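Local coordinates for avirulence protein AvrP123 (Melampsora lini, PDB 5VJJ), which is a rust-fungus avirulence effector that binds zinc ions, is recognised by the flax resistance protein P and may act in the nucleus, at residues F29-C33 with C47-Q53; C16-A22 with Y56-C61; Q9-V13 with L24-P28. All blocks are in the same frame, centred on the assembly; numbering follows the deposited sequence.

Contact 1 (F29-C33 with C47-Q53); sequences FGVRC and CPGPAEQ. With ZN (zinc ion), chain D.
Cys-33 and Cys-47 supply half of a zinc site made of three cysteines and one histidine, and the antiparallel pairing of strand 29-30 with strand 51-58 runs up to it. Both SG atoms bind the zinc ion at 2.3 Å, and Cys-69 and His-73 complete the four ligands. In both cysteines SG stands anti to the backbone N (chi1 177° in Cys-33, 172° in Cys-47), a turn that points each sulfur at the shared metal. Gly-49 N donates to Cys-47 SG at 3.2 Å, so the turn after this cysteine also holds the thiolate; this probably tempers its negative charge. The methyl of Ala-51 packs on Cys-33 CB at 3.8 Å and carries the contact from the metal to the strands.

There Val-31 N donates to Ala-51 O at 3.1 Å. Phe-29 and Gln-53 form the hydrogen-bonded antiparallel pair: Gln-53 N reaches Phe-29 O at 2.9 Å, while the return bond from Phe-29 N to Gln-53 O is weak. Their side chains run side by side on one face of the sheet. With its CG turned between N and the carbonyl carbon (chi1 56°), the Phe-29 ring offers a face to Gln-53 CB, a CH-pi contact of 4.0 Å to the ring centroid. Val-31 crosses Gln-53 at about a right angle and also touches Val-67 of strand 64-69. The Gln-53 amide is held at its far end, where NE2 bonds to Ser-65 OG, while OE1 lies 3.5 Å from Val-31 CG1.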
ATOM      1  N   PHE A  29       3.893   3.200  -7.037  1.00 25.83           N
ATOM      2  CA  PHE A  29       2.965   3.156  -8.156  1.00 17.74           C
ATOM      3  C   PHE A  29       1.628   2.569  -7.721  1.00 17.87           C
ATOM      4  O   PHE A  29       1.565   1.671  -6.877  1.00 27.84           O
ATOM      5  CB  PHE A  29       3.537   2.343  -9.324  1.00 17.68           C
ATOM      6  CG  PHE A  29       3.928   0.937  -8.967  1.00 34.77           C
ATOM      7  CD1 PHE A  29       5.161   0.671  -8.391  1.00 30.70           C
ATOM      8  CD2 PHE A  29       3.074  -0.123  -9.231  1.00 17.16           C
ATOM      9  CE1 PHE A  29       5.527  -0.622  -8.072  1.00 41.85           C
ATOM     10  CE2 PHE A  29       3.437  -1.420  -8.918  1.00 16.72           C
ATOM     11  CZ  PHE A  29       4.662  -1.670  -8.337  1.00 33.25           C
ATOM     12  N   GLY A  30       0.558   3.087  -8.319  1.00 27.05           N
ATOM     13  CA  GLY A  30      -0.775   2.646  -7.958  1.00 32.48           C
ATOM     14  C   GLY A  30      -1.038   1.205  -8.354  1.00 32.39           C
ATOM     15  O   GLY A  30      -0.485   0.686  -9.321  1.00 25.06           O
ATOM     16  N   VAL A  31      -1.910   0.550  -7.589  1.00 36.07           N
ATOM     17  CA  VAL A  31      -2.237  -0.856  -7.794  1.00 19.97           C
ATOM     18  C   VAL A  31      -3.663  -1.107  -7.321  1.00 22.98           C
ATOM     19  O   VAL A  31      -4.274  -0.279  -6.643  1.00 23.73           O
ATOM     20  CB  VAL A  31      -1.266  -1.806  -7.048  1.00 17.76           C
ATOM     21  CG1 VAL A  31       0.081  -1.834  -7.730  1.00 17.40           C
ATOM     22  CG2 VAL A  31      -1.128  -1.397  -5.589  1.00 26.27           C
ATOM     23  N   ARG A  32      -4.192  -2.275  -7.683  1.00 35.24           N
ATOM     24  CA  ARG A  32      -5.473  -2.722  -7.162  1.00 19.32           C
ATOM     25  C   ARG A  32      -5.325  -3.085  -5.693  1.00 19.06           C
ATOM     26  O   ARG A  32      -4.381  -3.783  -5.309  1.00 26.28           O
ATOM     27  CB  ARG A  32      -5.977  -3.934  -7.941  1.00 37.31           C
ATOM     28  CG  ARG A  32      -6.454  -3.660  -9.352  1.00 21.77           C
ATOM     29  CD  ARG A  32      -6.916  -4.958 -10.020  1.00 20.16           C
ATOM     30  NE  ARG A  32      -7.506  -4.733 -11.334  1.00 29.49           N
ATOM     31  CZ  ARG A  32      -7.837  -5.701 -12.184  1.00 21.03           C
ATOM     32  NH1 ARG A  32      -7.629  -6.972 -11.865  1.00 26.40           N
ATOM     33  NH2 ARG A  32      -8.368  -5.399 -13.360  1.00 21.66           N
ATOM     34  N   CYS A  33      -6.266  -2.624  -4.873  1.00 31.65           N
ATOM     35  CA  CYS A  33      -6.332  -3.026  -3.476  1.00 27.22           C
ATOM     36  C   CYS A  33      -7.120  -4.326  -3.374  1.00 32.94           C
ATOM     37  O   CYS A  33      -8.255  -4.411  -3.856  1.00 30.75           O
ATOM     38  CB  CYS A  33      -6.981  -1.940  -2.622  1.00 19.94           C
ATOM     39  SG  CYS A  33      -7.156  -2.438  -0.904  1.00 29.45           S
ATOM     40  N   CYS A  47     -12.302  -2.684  -2.865  1.00 51.22           N
ATOM     41  CA  CYS A  47     -11.882  -1.357  -2.447  1.00 39.11           C
ATOM     42  C   CYS A  47     -11.439  -0.559  -3.668  1.00 31.64           C
ATOM     43  O   CYS A  47     -10.576  -1.027  -4.419  1.00 28.14           O
ATOM     44  CB  CYS A  47     -10.739  -1.439  -1.445  1.00 28.68           C
ATOM     45  SG  CYS A  47     -10.033   0.181  -1.056  1.00 37.05           S
ATOM     46  N   PRO A  48     -11.995   0.635  -3.907  1.00 29.03           N
ATOM     47  CA  PRO A  48     -11.542   1.446  -5.050  1.00 38.58           C
ATOM     48  C   PRO A  48     -10.186   2.103  -4.858  1.00 42.85           C
ATOM     49  O   PRO A  48      -9.733   2.807  -5.768  1.00 30.65           O
ATOM     50  CB  PRO A  48     -12.636   2.520  -5.180  1.00 40.04           C
ATOM     51  CG  PRO A  48     -13.773   2.043  -4.338  1.00 50.74           C
ATOM     52  CD  PRO A  48     -13.171   1.232  -3.255  1.00 27.39           C
ATOM     53  N   GLY A  49      -9.528   1.913  -3.718  1.00 34.89           N
ATOM     54  CA  GLY A  49      -8.270   2.586  -3.450  1.00 35.64           C
ATOM     55  C   GLY A  49      -8.487   3.928  -2.777  1.00 41.41           C
ATOM     56  O   GLY A  49      -9.559   4.176  -2.222  1.00 36.54           O
ATOM     57  N   PRO A  50      -7.482   4.815  -2.834  1.00 33.28           N
ATOM     58  CA  PRO A  50      -6.202   4.654  -3.537  1.00 28.42           C
ATOM     59  C   PRO A  50      -5.216   3.722  -2.828  1.00 42.42           C
ATOM     60  O   PRO A  50      -5.040   3.805  -1.607  1.00 27.66           O
ATOM     61  CB  PRO A  50      -5.640   6.084  -3.583  1.00 52.41           C
ATOM     62  CG  PRO A  50      -6.748   6.988  -3.113  1.00 42.92           C
ATOM     63  CD  PRO A  50      -7.598   6.149  -2.224  1.00 33.04           C
ATOM     64  N   ALA A  51      -4.571   2.851  -3.601  1.00 31.08           N
ATOM     65  CA  ALA A  51      -3.566   1.938  -3.081  1.00 24.72           C
ATOM     66  C   ALA A  51      -2.291   2.074  -3.899  1.00 41.68           C
ATOM     67  O   ALA A  51      -2.335   2.335  -5.105  1.00 36.00           O
ATOM     68  CB  ALA A  51      -4.062   0.489  -3.113  1.00 30.88           C
ATOM     69  N   GLU A  52      -1.152   1.899  -3.229  1.00 29.80           N
ATOM     70  CA  GLU A  52       0.158   2.022  -3.853  1.00 36.90           C
ATOM     71  C   GLU A  52       1.039   0.864  -3.420  1.00 41.90           C
ATOM     72  O   GLU A  52       0.908   0.345  -2.307  1.00 31.61           O
ATOM     73  CB  GLU A  52       0.864   3.337  -3.484  1.00 40.88           C
ATOM     74  CG  GLU A  52       0.267   4.581  -4.099  1.00 68.40           C
ATOM     75  CD  GLU A  52       1.087   5.814  -3.782  1.00 57.51           C
ATOM     76  OE1 GLU A  52       1.810   5.797  -2.760  1.00 36.15           O
ATOM     77  OE2 GLU A  52       1.010   6.791  -4.558  1.00 56.34           O
ATOM     78  N   GLN A  53       1.952   0.478  -4.304  1.00 22.46           N
ATOM     79  CA  GLN A  53       2.914  -0.576  -4.030  1.00 31.07           C
ATOM     80  C   GLN A  53       4.308   0.023  -3.917  1.00 32.27           C
ATOM     81  O   GLN A  53       4.669   0.939  -4.670  1.00 22.14           O
ATOM     82  CB  GLN A  53       2.886  -1.645  -5.119  1.00 49.91           C
ATOM     83  CG  GLN A  53       3.796  -2.825  -4.839  1.00 26.01           C
ATOM     84  CD  GLN A  53       3.553  -3.972  -5.796  1.00 25.72           C
ATOM     85  OE1 GLN A  53       2.546  -4.001  -6.504  1.00 36.71           O
ATOM     86  NE2 GLN A  53       4.478  -4.921  -5.829  1.00 28.12           N
TER
HETATM   87 ZN    ZN D 202      -8.067  -0.534  -0.008  1.00 36.32          ZN

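Contact 2 (C16-A22 with Y56-C61); sequences CLCRRIA and YRCPNC. With ZN (zinc ion), chain C.
The guanidinium of Arg-20 stacks on the amide of Asn-60, two planar groups only 13° apart, each of which also donates to a sulfur of the Cys4 zinc site beside them. Arg-20 NH1 points within its own plane to Cys-18 SG at 3.6 Å, and Asn-60 ND2 reaches Cys-61 SG at 3.5 Å. Asn-60 CG sits over the guanidinium face, offset toward the rim, 3.4 Å from NH1.

Cys-16 and Cys-18 come from a type I turn, Cys-58 and Cys-61 from the end of strand 51-58 and the bend after it, a Cys-Pro-Asn-Cys arrangement like a zinc knuckle. Backbone N-H groups point back at the thiolates: Cys-18 N at Cys-16 SG, Arg-20 N at Cys-18 SG and, almost straight at 179°, Cys-61 N at Cys-58 SG. Such bonds probably temper the negative charge of these three sulfurs, as Asn-60 ND2 may do for Cys-61.

Tyr-56 packs against Cys-16 and Ala-22. Its ring meets Ala-22 CB at CD2 (3.6 Å), and its hydroxyl is bonded to His-66 of strand 64-69. Cys-16 makes an oblique sulfur-aromatic contact with this ring, SG lying 3.7 Å from Tyr-56 CE2.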
ATOM      1  N   CYS A  16      10.504  -0.577   5.922  1.00 37.78           N
ATOM      2  CA  CYS A  16      10.190  -1.955   5.583  1.00 34.19           C
ATOM      3  C   CYS A  16       9.254  -2.549   6.635  1.00 39.38           C
ATOM      4  O   CYS A  16       9.081  -2.007   7.729  1.00 39.39           O
ATOM      5  CB  CYS A  16      11.475  -2.785   5.475  1.00 32.81           C
ATOM      6  SG  CYS A  16      11.241  -4.582   5.228  1.00 34.49           S
ATOM      7  N   LEU A  17       8.634  -3.679   6.286  1.00 31.34           N
ATOM      8  CA  LEU A  17       7.744  -4.340   7.235  1.00 30.77           C
ATOM      9  C   LEU A  17       8.482  -4.764   8.496  1.00 31.49           C
ATOM     10  O   LEU A  17       7.865  -4.889   9.561  1.00 48.75           O
ATOM     11  CB  LEU A  17       7.081  -5.544   6.582  1.00 30.18           C
ATOM     12  CG  LEU A  17       6.159  -5.211   5.410  1.00 36.25           C
ATOM     13  CD1 LEU A  17       5.714  -6.494   4.729  1.00 31.03           C
ATOM     14  CD2 LEU A  17       4.965  -4.396   5.875  1.00 31.97           C
ATOM     15  N   CYS A  18       9.790  -4.998   8.404  1.00 30.25           N
ATOM     16  CA  CYS A  18      10.597  -5.254   9.593  1.00 33.44           C
ATOM     17  C   CYS A  18      10.903  -3.980  10.372  1.00 42.72           C
ATOM     18  O   CYS A  18      11.556  -4.059  11.417  1.00 36.86           O
ATOM     19  CB  CYS A  18      11.903  -5.952   9.201  1.00 29.61           C
ATOM     20  SG  CYS A  18      13.149  -4.853   8.499  1.00 46.32           S
ATOM     21  N   ARG A  19      10.455  -2.824   9.877  1.00 36.38           N
ATOM     22  CA  ARG A  19      10.518  -1.497  10.477  1.00 36.04           C
ATOM     23  C   ARG A  19      11.842  -0.781  10.184  1.00 44.14           C
ATOM     24  O   ARG A  19      11.969   0.396  10.522  1.00 38.29           O
ATOM     25  CB  ARG A  19      10.268  -1.500  11.999  1.00 38.71           C
ATOM     26  CG  ARG A  19       8.844  -1.890  12.358  1.00 54.98           C
ATOM     27  CD  ARG A  19       8.527  -1.686  13.834  1.00 70.75           C
ATOM     28  NE  ARG A  19       9.092  -2.732  14.686  1.00 77.01           N
ATOM     29  CZ  ARG A  19      10.153  -2.588  15.478  1.00 75.17           C
ATOM     30  NH1 ARG A  19      10.802  -1.430  15.552  1.00 73.33           N
ATOM     31  NH2 ARG A  19      10.570  -3.614  16.210  1.00 60.51           N
ATOM     32  N   ARG A  20      12.819  -1.431   9.558  1.00 33.09           N
ATOM     33  CA  ARG A  20      14.029  -0.730   9.148  1.00 40.65           C
ATOM     34  C   ARG A  20      13.727   0.207   7.980  1.00 57.59           C
ATOM     35  O   ARG A  20      12.743   0.041   7.254  1.00 49.06           O
ATOM     36  CB  ARG A  20      15.123  -1.722   8.747  1.00 38.41           C
ATOM     37  CG  ARG A  20      15.789  -2.419   9.914  1.00 39.10           C
ATOM     38  CD  ARG A  20      16.669  -3.550   9.432  1.00 50.23           C
ATOM     39  NE  ARG A  20      17.333  -4.231  10.537  1.00 42.64           N
ATOM     40  CZ  ARG A  20      16.834  -5.278  11.189  1.00 39.13           C
ATOM     41  NH1 ARG A  20      15.651  -5.779  10.859  1.00 43.30           N
ATOM     42  NH2 ARG A  20      17.523  -5.825  12.182  1.00 48.34           N
ATOM     43  N   ILE A  21      14.594   1.199   7.803  1.00 36.30           N
ATOM     44  CA  ILE A  21      14.463   2.132   6.688  1.00 26.78           C
ATOM     45  C   ILE A  21      15.134   1.526   5.462  1.00 20.46           C
ATOM     46  O   ILE A  21      16.290   1.088   5.518  1.00 22.31           O
ATOM     47  CB  ILE A  21      15.065   3.500   7.045  1.00 21.37           C
ATOM     48  CG1 ILE A  21      14.416   4.061   8.319  1.00 33.49           C
ATOM     49  CG2 ILE A  21      14.901   4.479   5.895  1.00 36.96           C
ATOM     50  CD1 ILE A  21      12.903   4.220   8.249  1.00 52.57           C
ATOM     51  N   ALA A  22      14.401   1.482   4.355  1.00 40.45           N
ATOM     52  CA  ALA A  22      14.878   0.862   3.132  1.00 35.39           C
ATOM     53  C   ALA A  22      14.799   1.848   1.976  1.00 20.55           C
ATOM     54  O   ALA A  22      13.917   2.715   1.949  1.00 25.40           O
ATOM     55  CB  ALA A  22      14.059  -0.389   2.785  1.00 28.38           C
ATOM     56  N   TYR A  56      11.447  -1.895  -2.663  1.00 20.75           N
ATOM     57  CA  TYR A  56      12.645  -1.434  -1.983  1.00 23.47           C
ATOM     58  C   TYR A  56      13.587  -2.608  -1.756  1.00 34.74           C
ATOM     59  O   TYR A  56      13.250  -3.768  -2.002  1.00 27.60           O
ATOM     60  CB  TYR A  56      12.291  -0.745  -0.666  1.00 52.96           C
ATOM     61  CG  TYR A  56      11.310  -1.525   0.168  1.00 32.57           C
ATOM     62  CD1 TYR A  56       9.948  -1.295   0.065  1.00 32.75           C
ATOM     63  CD2 TYR A  56      11.745  -2.495   1.059  1.00 26.65           C
ATOM     64  CE1 TYR A  56       9.046  -2.007   0.829  1.00 28.60           C
ATOM     65  CE2 TYR A  56      10.854  -3.204   1.825  1.00 34.51           C
ATOM     66  CZ  TYR A  56       9.506  -2.960   1.710  1.00 38.84           C
ATOM     67  OH  TYR A  56       8.610  -3.678   2.479  1.00 23.66           O
ATOM     68  N   ARG A  57      14.790  -2.281  -1.290  1.00 21.38           N
ATOM     69  CA  ARG A  57      15.858  -3.244  -1.040  1.00 22.79           C
ATOM     70  C   ARG A  57      16.290  -3.054   0.410  1.00 21.87           C
ATOM     71  O   ARG A  57      17.142  -2.216   0.701  1.00 22.29           O
ATOM     72  CB  ARG A  57      17.022  -3.035  -2.010  1.00 22.50           C
ATOM     73  CG  ARG A  57      18.183  -4.019  -1.846  1.00 34.27           C
ATOM     74  CD  ARG A  57      17.938  -5.301  -2.621  1.00 43.67           C
ATOM     75  NE  ARG A  57      18.143  -5.122  -4.057  1.00 49.06           N
ATOM     76  CZ  ARG A  57      19.259  -5.438  -4.713  1.00 60.90           C
ATOM     77  NH1 ARG A  57      20.300  -5.967  -4.080  1.00 37.23           N
ATOM     78  NH2 ARG A  57      19.331  -5.229  -6.019  1.00 52.14           N
ATOM     79  N   CYS A  58      15.703  -3.829   1.317  1.00 30.43           N
ATOM     80  CA  CYS A  58      15.983  -3.651   2.740  1.00 25.13           C
ATOM     81  C   CYS A  58      17.382  -4.158   3.074  1.00 24.06           C
ATOM     82  O   CYS A  58      17.750  -5.264   2.658  1.00 23.60           O
ATOM     83  CB  CYS A  58      14.953  -4.393   3.585  1.00 34.59           C
ATOM     84  SG  CYS A  58      15.206  -4.194   5.364  1.00 35.16           S
ATOM     85  N   PRO A  59      18.180  -3.404   3.838  1.00 23.72           N
ATOM     86  CA  PRO A  59      19.512  -3.912   4.214  1.00 23.69           C
ATOM     87  C   PRO A  59      19.455  -5.219   4.976  1.00 23.84           C
ATOM     88  O   PRO A  59      20.418  -5.993   4.940  1.00 35.87           O
ATOM     89  CB  PRO A  59      20.089  -2.784   5.081  1.00 24.93           C
ATOM     90  CG  PRO A  59      18.896  -2.071   5.606  1.00 25.89           C
ATOM     91  CD  PRO A  59      17.884  -2.120   4.496  1.00 30.55           C
ATOM     92  N   ASN A  60      18.351  -5.482   5.670  1.00 24.50           N
ATOM     93  CA  ASN A  60      18.165  -6.740   6.385  1.00 30.50           C
ATOM     94  C   ASN A  60      17.489  -7.786   5.500  1.00 34.98           C
ATOM     95  O   ASN A  60      18.037  -8.870   5.280  1.00 53.22           O
ATOM     96  CB  ASN A  60      17.338  -6.493   7.650  1.00 30.59           C
ATOM     97  CG  ASN A  60      17.116  -7.750   8.456  1.00 26.73           C
ATOM     98  OD1 ASN A  60      18.027  -8.244   9.119  1.00 27.22           O
ATOM     99  ND2 ASN A  60      15.894  -8.271   8.414  1.00 29.32           N
ATOM    100  N   CYS A  61      16.309  -7.463   4.977  1.00 53.30           N
ATOM    101  CA  CYS A  61      15.481  -8.423   4.262  1.00 43.69           C
ATOM    102  C   CYS A  61      15.832  -8.564   2.788  1.00 37.78           C
ATOM    103  O   CYS A  61      15.331  -9.488   2.139  1.00 39.71           O
ATOM    104  CB  CYS A  61      14.008  -8.024   4.372  1.00 30.22           C
ATOM    105  SG  CYS A  61      13.492  -7.506   6.006  1.00 34.82           S
TER
HETATM  106 ZN    ZN C 201      13.294  -5.256   6.202  1.00 30.01          ZN

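Contact 3 (Q9-V13 with L24-P28); sequences QELGV and LTQPP
Leu-24 and Gly-12 pair at the open end of the small beta hairpin formed by strands 13-15 and 21-23, where the incoming N-terminal arm meets the loop that leads on to strand 29-30. A single hydrogen bond joins the two segments: Leu-24 N donates to Gly-12 O at 3.0 Å. It follows the backbone bonding of Ala-22 with Val-14 and so carries the antiparallel register of the hairpin one step past its strands. Beyond it the backbones draw apart and contact passes to the Leu-11 side chain.

The remaining contacts are van der Waals packing, and Leu-24 and Leu-11 carry most of it from the two sides. Leu-24 lies along the backbone of Gly-12, its CB 3.4 Å from Gly-12 O and its CD1 3.9 Å from Gly-12 C. No side chain at Gly-12 stands between them. The same leucine touches Tyr-54 of strand 51-58, which makes it one of several links from the hairpin end to the three-stranded sheet. Thr-25 adds a backbone bond to Met-55 of that strand, and the side chains of Gln-26 and Pro-28 rest on it as well, Gln-26 on Met-55 and Pro-28 on Glu-52 and Tyr-54.

Leu-11 has CG anti to its carbonyl carbon (chi1 -77°), a turn that lays the side chain against the outgoing loop. The two methyls divide the work. CD1 rests beside the backbone carbonyls of two successive residues, Leu-24 and Thr-25, whereas CD2 meets the next part of the loop, 4.2 Å from Gln-26 CA and equally far from CD of the Pro-27 ring.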
ATOM      1  N   GLN A   9      20.069  10.422  -9.660  1.00 26.68           N
ATOM      2  CA  GLN A   9      18.614  10.285  -9.589  1.00 25.60           C
ATOM      3  C   GLN A   9      18.236   9.898  -8.165  1.00 32.38           C
ATOM      4  O   GLN A   9      18.481   8.766  -7.739  1.00 26.59           O
ATOM      5  CB  GLN A   9      18.110   9.242 -10.584  1.00 25.88           C
ATOM      6  CG  GLN A   9      16.610   9.024 -10.536  1.00 24.96           C
ATOM      7  CD  GLN A   9      15.815  10.310 -10.744  1.00 33.16           C
ATOM      8  OE1 GLN A   9      15.832  10.904 -11.827  1.00 32.86           O
ATOM      9  NE2 GLN A   9      15.118  10.748  -9.701  1.00 22.83           N
ATOM     10  N   GLU A  10      17.639  10.833  -7.431  1.00 25.15           N
ATOM     11  CA  GLU A  10      17.238  10.555  -6.059  1.00 30.42           C
ATOM     12  C   GLU A  10      16.029   9.629  -6.023  1.00 28.79           C
ATOM     13  O   GLU A  10      15.062   9.805  -6.772  1.00 27.66           O
ATOM     14  CB  GLU A  10      16.907  11.848  -5.313  1.00 23.62           C
ATOM     15  CG  GLU A  10      16.374  11.590  -3.894  1.00 23.46           C
ATOM     16  CD  GLU A  10      16.440  12.802  -2.976  1.00 23.03           C
ATOM     17  OE1 GLU A  10      16.313  13.946  -3.460  1.00 38.20           O
ATOM     18  OE2 GLU A  10      16.620  12.599  -1.755  1.00 23.68           O
ATOM     19  N   LEU A  11      16.088   8.639  -5.137  1.00 37.59           N
ATOM     20  CA  LEU A  11      14.955   7.775  -4.841  1.00 33.35           C
ATOM     21  C   LEU A  11      14.615   7.897  -3.366  1.00 24.44           C
ATOM     22  O   LEU A  11      15.504   8.026  -2.517  1.00 52.48           O
ATOM     23  CB  LEU A  11      15.244   6.310  -5.198  1.00 26.22           C
ATOM     24  CG  LEU A  11      15.179   5.930  -6.688  1.00 44.34           C
ATOM     25  CD1 LEU A  11      15.602   4.494  -6.892  1.00 58.38           C
ATOM     26  CD2 LEU A  11      13.782   6.140  -7.273  1.00 52.21           C
ATOM     27  N   GLY A  12      13.322   7.878  -3.071  1.00 23.55           N
ATOM     28  CA  GLY A  12      12.854   7.996  -1.712  1.00 23.11           C
ATOM     29  C   GLY A  12      13.249   6.796  -0.875  1.00 24.45           C
ATOM     30  O   GLY A  12      13.844   5.824  -1.338  1.00 25.71           O
ATOM     31  N   VAL A  13      12.917   6.889   0.406  1.00 30.94           N
ATOM     32  CA  VAL A  13      13.133   5.805   1.348  1.00 29.75           C
ATOM     33  C   VAL A  13      11.788   5.455   1.966  1.00 30.51           C
ATOM     34  O   VAL A  13      10.833   6.232   1.919  1.00 32.09           O
ATOM     35  CB  VAL A  13      14.165   6.173   2.433  1.00 29.69           C
ATOM     36  CG1 VAL A  13      15.527   6.426   1.797  1.00 29.01           C
ATOM     37  CG2 VAL A  13      13.704   7.395   3.218  1.00 31.45           C
ATOM     38  N   LEU A  24      13.726   2.878  -1.634  1.00 55.41           N
ATOM     39  CA  LEU A  24      12.890   2.527  -2.772  1.00 32.29           C
ATOM     40  C   LEU A  24      13.762   2.352  -4.004  1.00 30.78           C
ATOM     41  O   LEU A  24      14.725   3.095  -4.208  1.00 29.57           O
ATOM     42  CB  LEU A  24      11.848   3.614  -3.033  1.00 40.61           C
ATOM     43  CG  LEU A  24      10.818   3.872  -1.939  1.00 25.03           C
ATOM     44  CD1 LEU A  24      10.057   5.136  -2.273  1.00 20.22           C
ATOM     45  CD2 LEU A  24       9.880   2.680  -1.809  1.00 20.63           C
ATOM     46  N   THR A  25      13.429   1.356  -4.826  1.00 32.32           N
ATOM     47  CA  THR A  25      14.114   1.160  -6.095  1.00 27.70           C
ATOM     48  C   THR A  25      13.357   1.757  -7.275  1.00 22.63           C
ATOM     49  O   THR A  25      13.956   1.948  -8.341  1.00 20.31           O
ATOM     50  CB  THR A  25      14.364  -0.332  -6.341  1.00 21.38           C
ATOM     51  OG1 THR A  25      13.126  -1.047  -6.275  1.00 35.61           O
ATOM     52  CG2 THR A  25      15.332  -0.876  -5.297  1.00 24.01           C
ATOM     53  N   GLN A  26      12.072   2.052  -7.105  1.00 16.43           N
ATOM     54  CA  GLN A  26      11.319   2.886  -8.030  1.00 22.69           C
ATOM     55  C   GLN A  26      10.290   3.661  -7.222  1.00 21.16           C
ATOM     56  O   GLN A  26       9.994   3.294  -6.080  1.00 24.16           O
ATOM     57  CB  GLN A  26      10.639   2.053  -9.127  1.00 23.07           C
ATOM     58  CG  GLN A  26       9.771   0.921  -8.603  1.00 43.73           C
ATOM     59  CD  GLN A  26       9.224   0.046  -9.715  1.00 21.02           C
ATOM     60  OE1 GLN A  26       9.543  -1.139  -9.800  1.00 60.87           O
ATOM     61  NE2 GLN A  26       8.391   0.627 -10.572  1.00 26.52           N
ATOM     62  N   PRO A  27       9.748   4.747  -7.766  1.00 24.45           N
ATOM     63  CA  PRO A  27       8.725   5.502  -7.033  1.00 26.91           C
ATOM     64  C   PRO A  27       7.517   4.627  -6.750  1.00 44.14           C
ATOM     65  O   PRO A  27       7.286   3.633  -7.452  1.00 25.69           O
ATOM     66  CB  PRO A  27       8.369   6.655  -7.988  1.00 19.00           C
ATOM     67  CG  PRO A  27       9.508   6.739  -8.951  1.00 24.51           C
ATOM     68  CD  PRO A  27      10.052   5.350  -9.076  1.00 27.54           C
ATOM     69  N   PRO A  28       6.724   4.951  -5.732  1.00 40.94           N
ATOM     70  CA  PRO A  28       5.487   4.194  -5.510  1.00 29.90           C
ATOM     71  C   PRO A  28       4.561   4.305  -6.712  1.00 18.98           C
ATOM     72  O   PRO A  28       4.453   5.361  -7.337  1.00 27.01           O
ATOM     73  CB  PRO A  28       4.879   4.852  -4.264  1.00 18.21           C
ATOM     74  CG  PRO A  28       6.002   5.572  -3.608  1.00 17.82           C
ATOM     75  CD  PRO A  28       6.935   5.982  -4.702  1.00 18.73           C
TER

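How the contacts relate
From the N terminus, the arm 9-13 enters strand 13-15, and contact 3 closes the first loop once the hairpin has returned through 21-23 to 24-28. Within that hairpin lies 16-22, whose partner 56-61 comes much later, so contacts 2 and 3 cross. Residues 29-33 then open contact 1, which closes at 47-53; it follows contact 3 in series and falls entirely within the longer span of contact 2. Strand 51-58 serves both contact 1 at its start and contact 2 at its end, their centres about 21 Å apart. It thereby joins two zinc sites, while Pro-28 packs on Glu-52 and Leu-24 on Tyr-56 to bring contact 3 against the same strand.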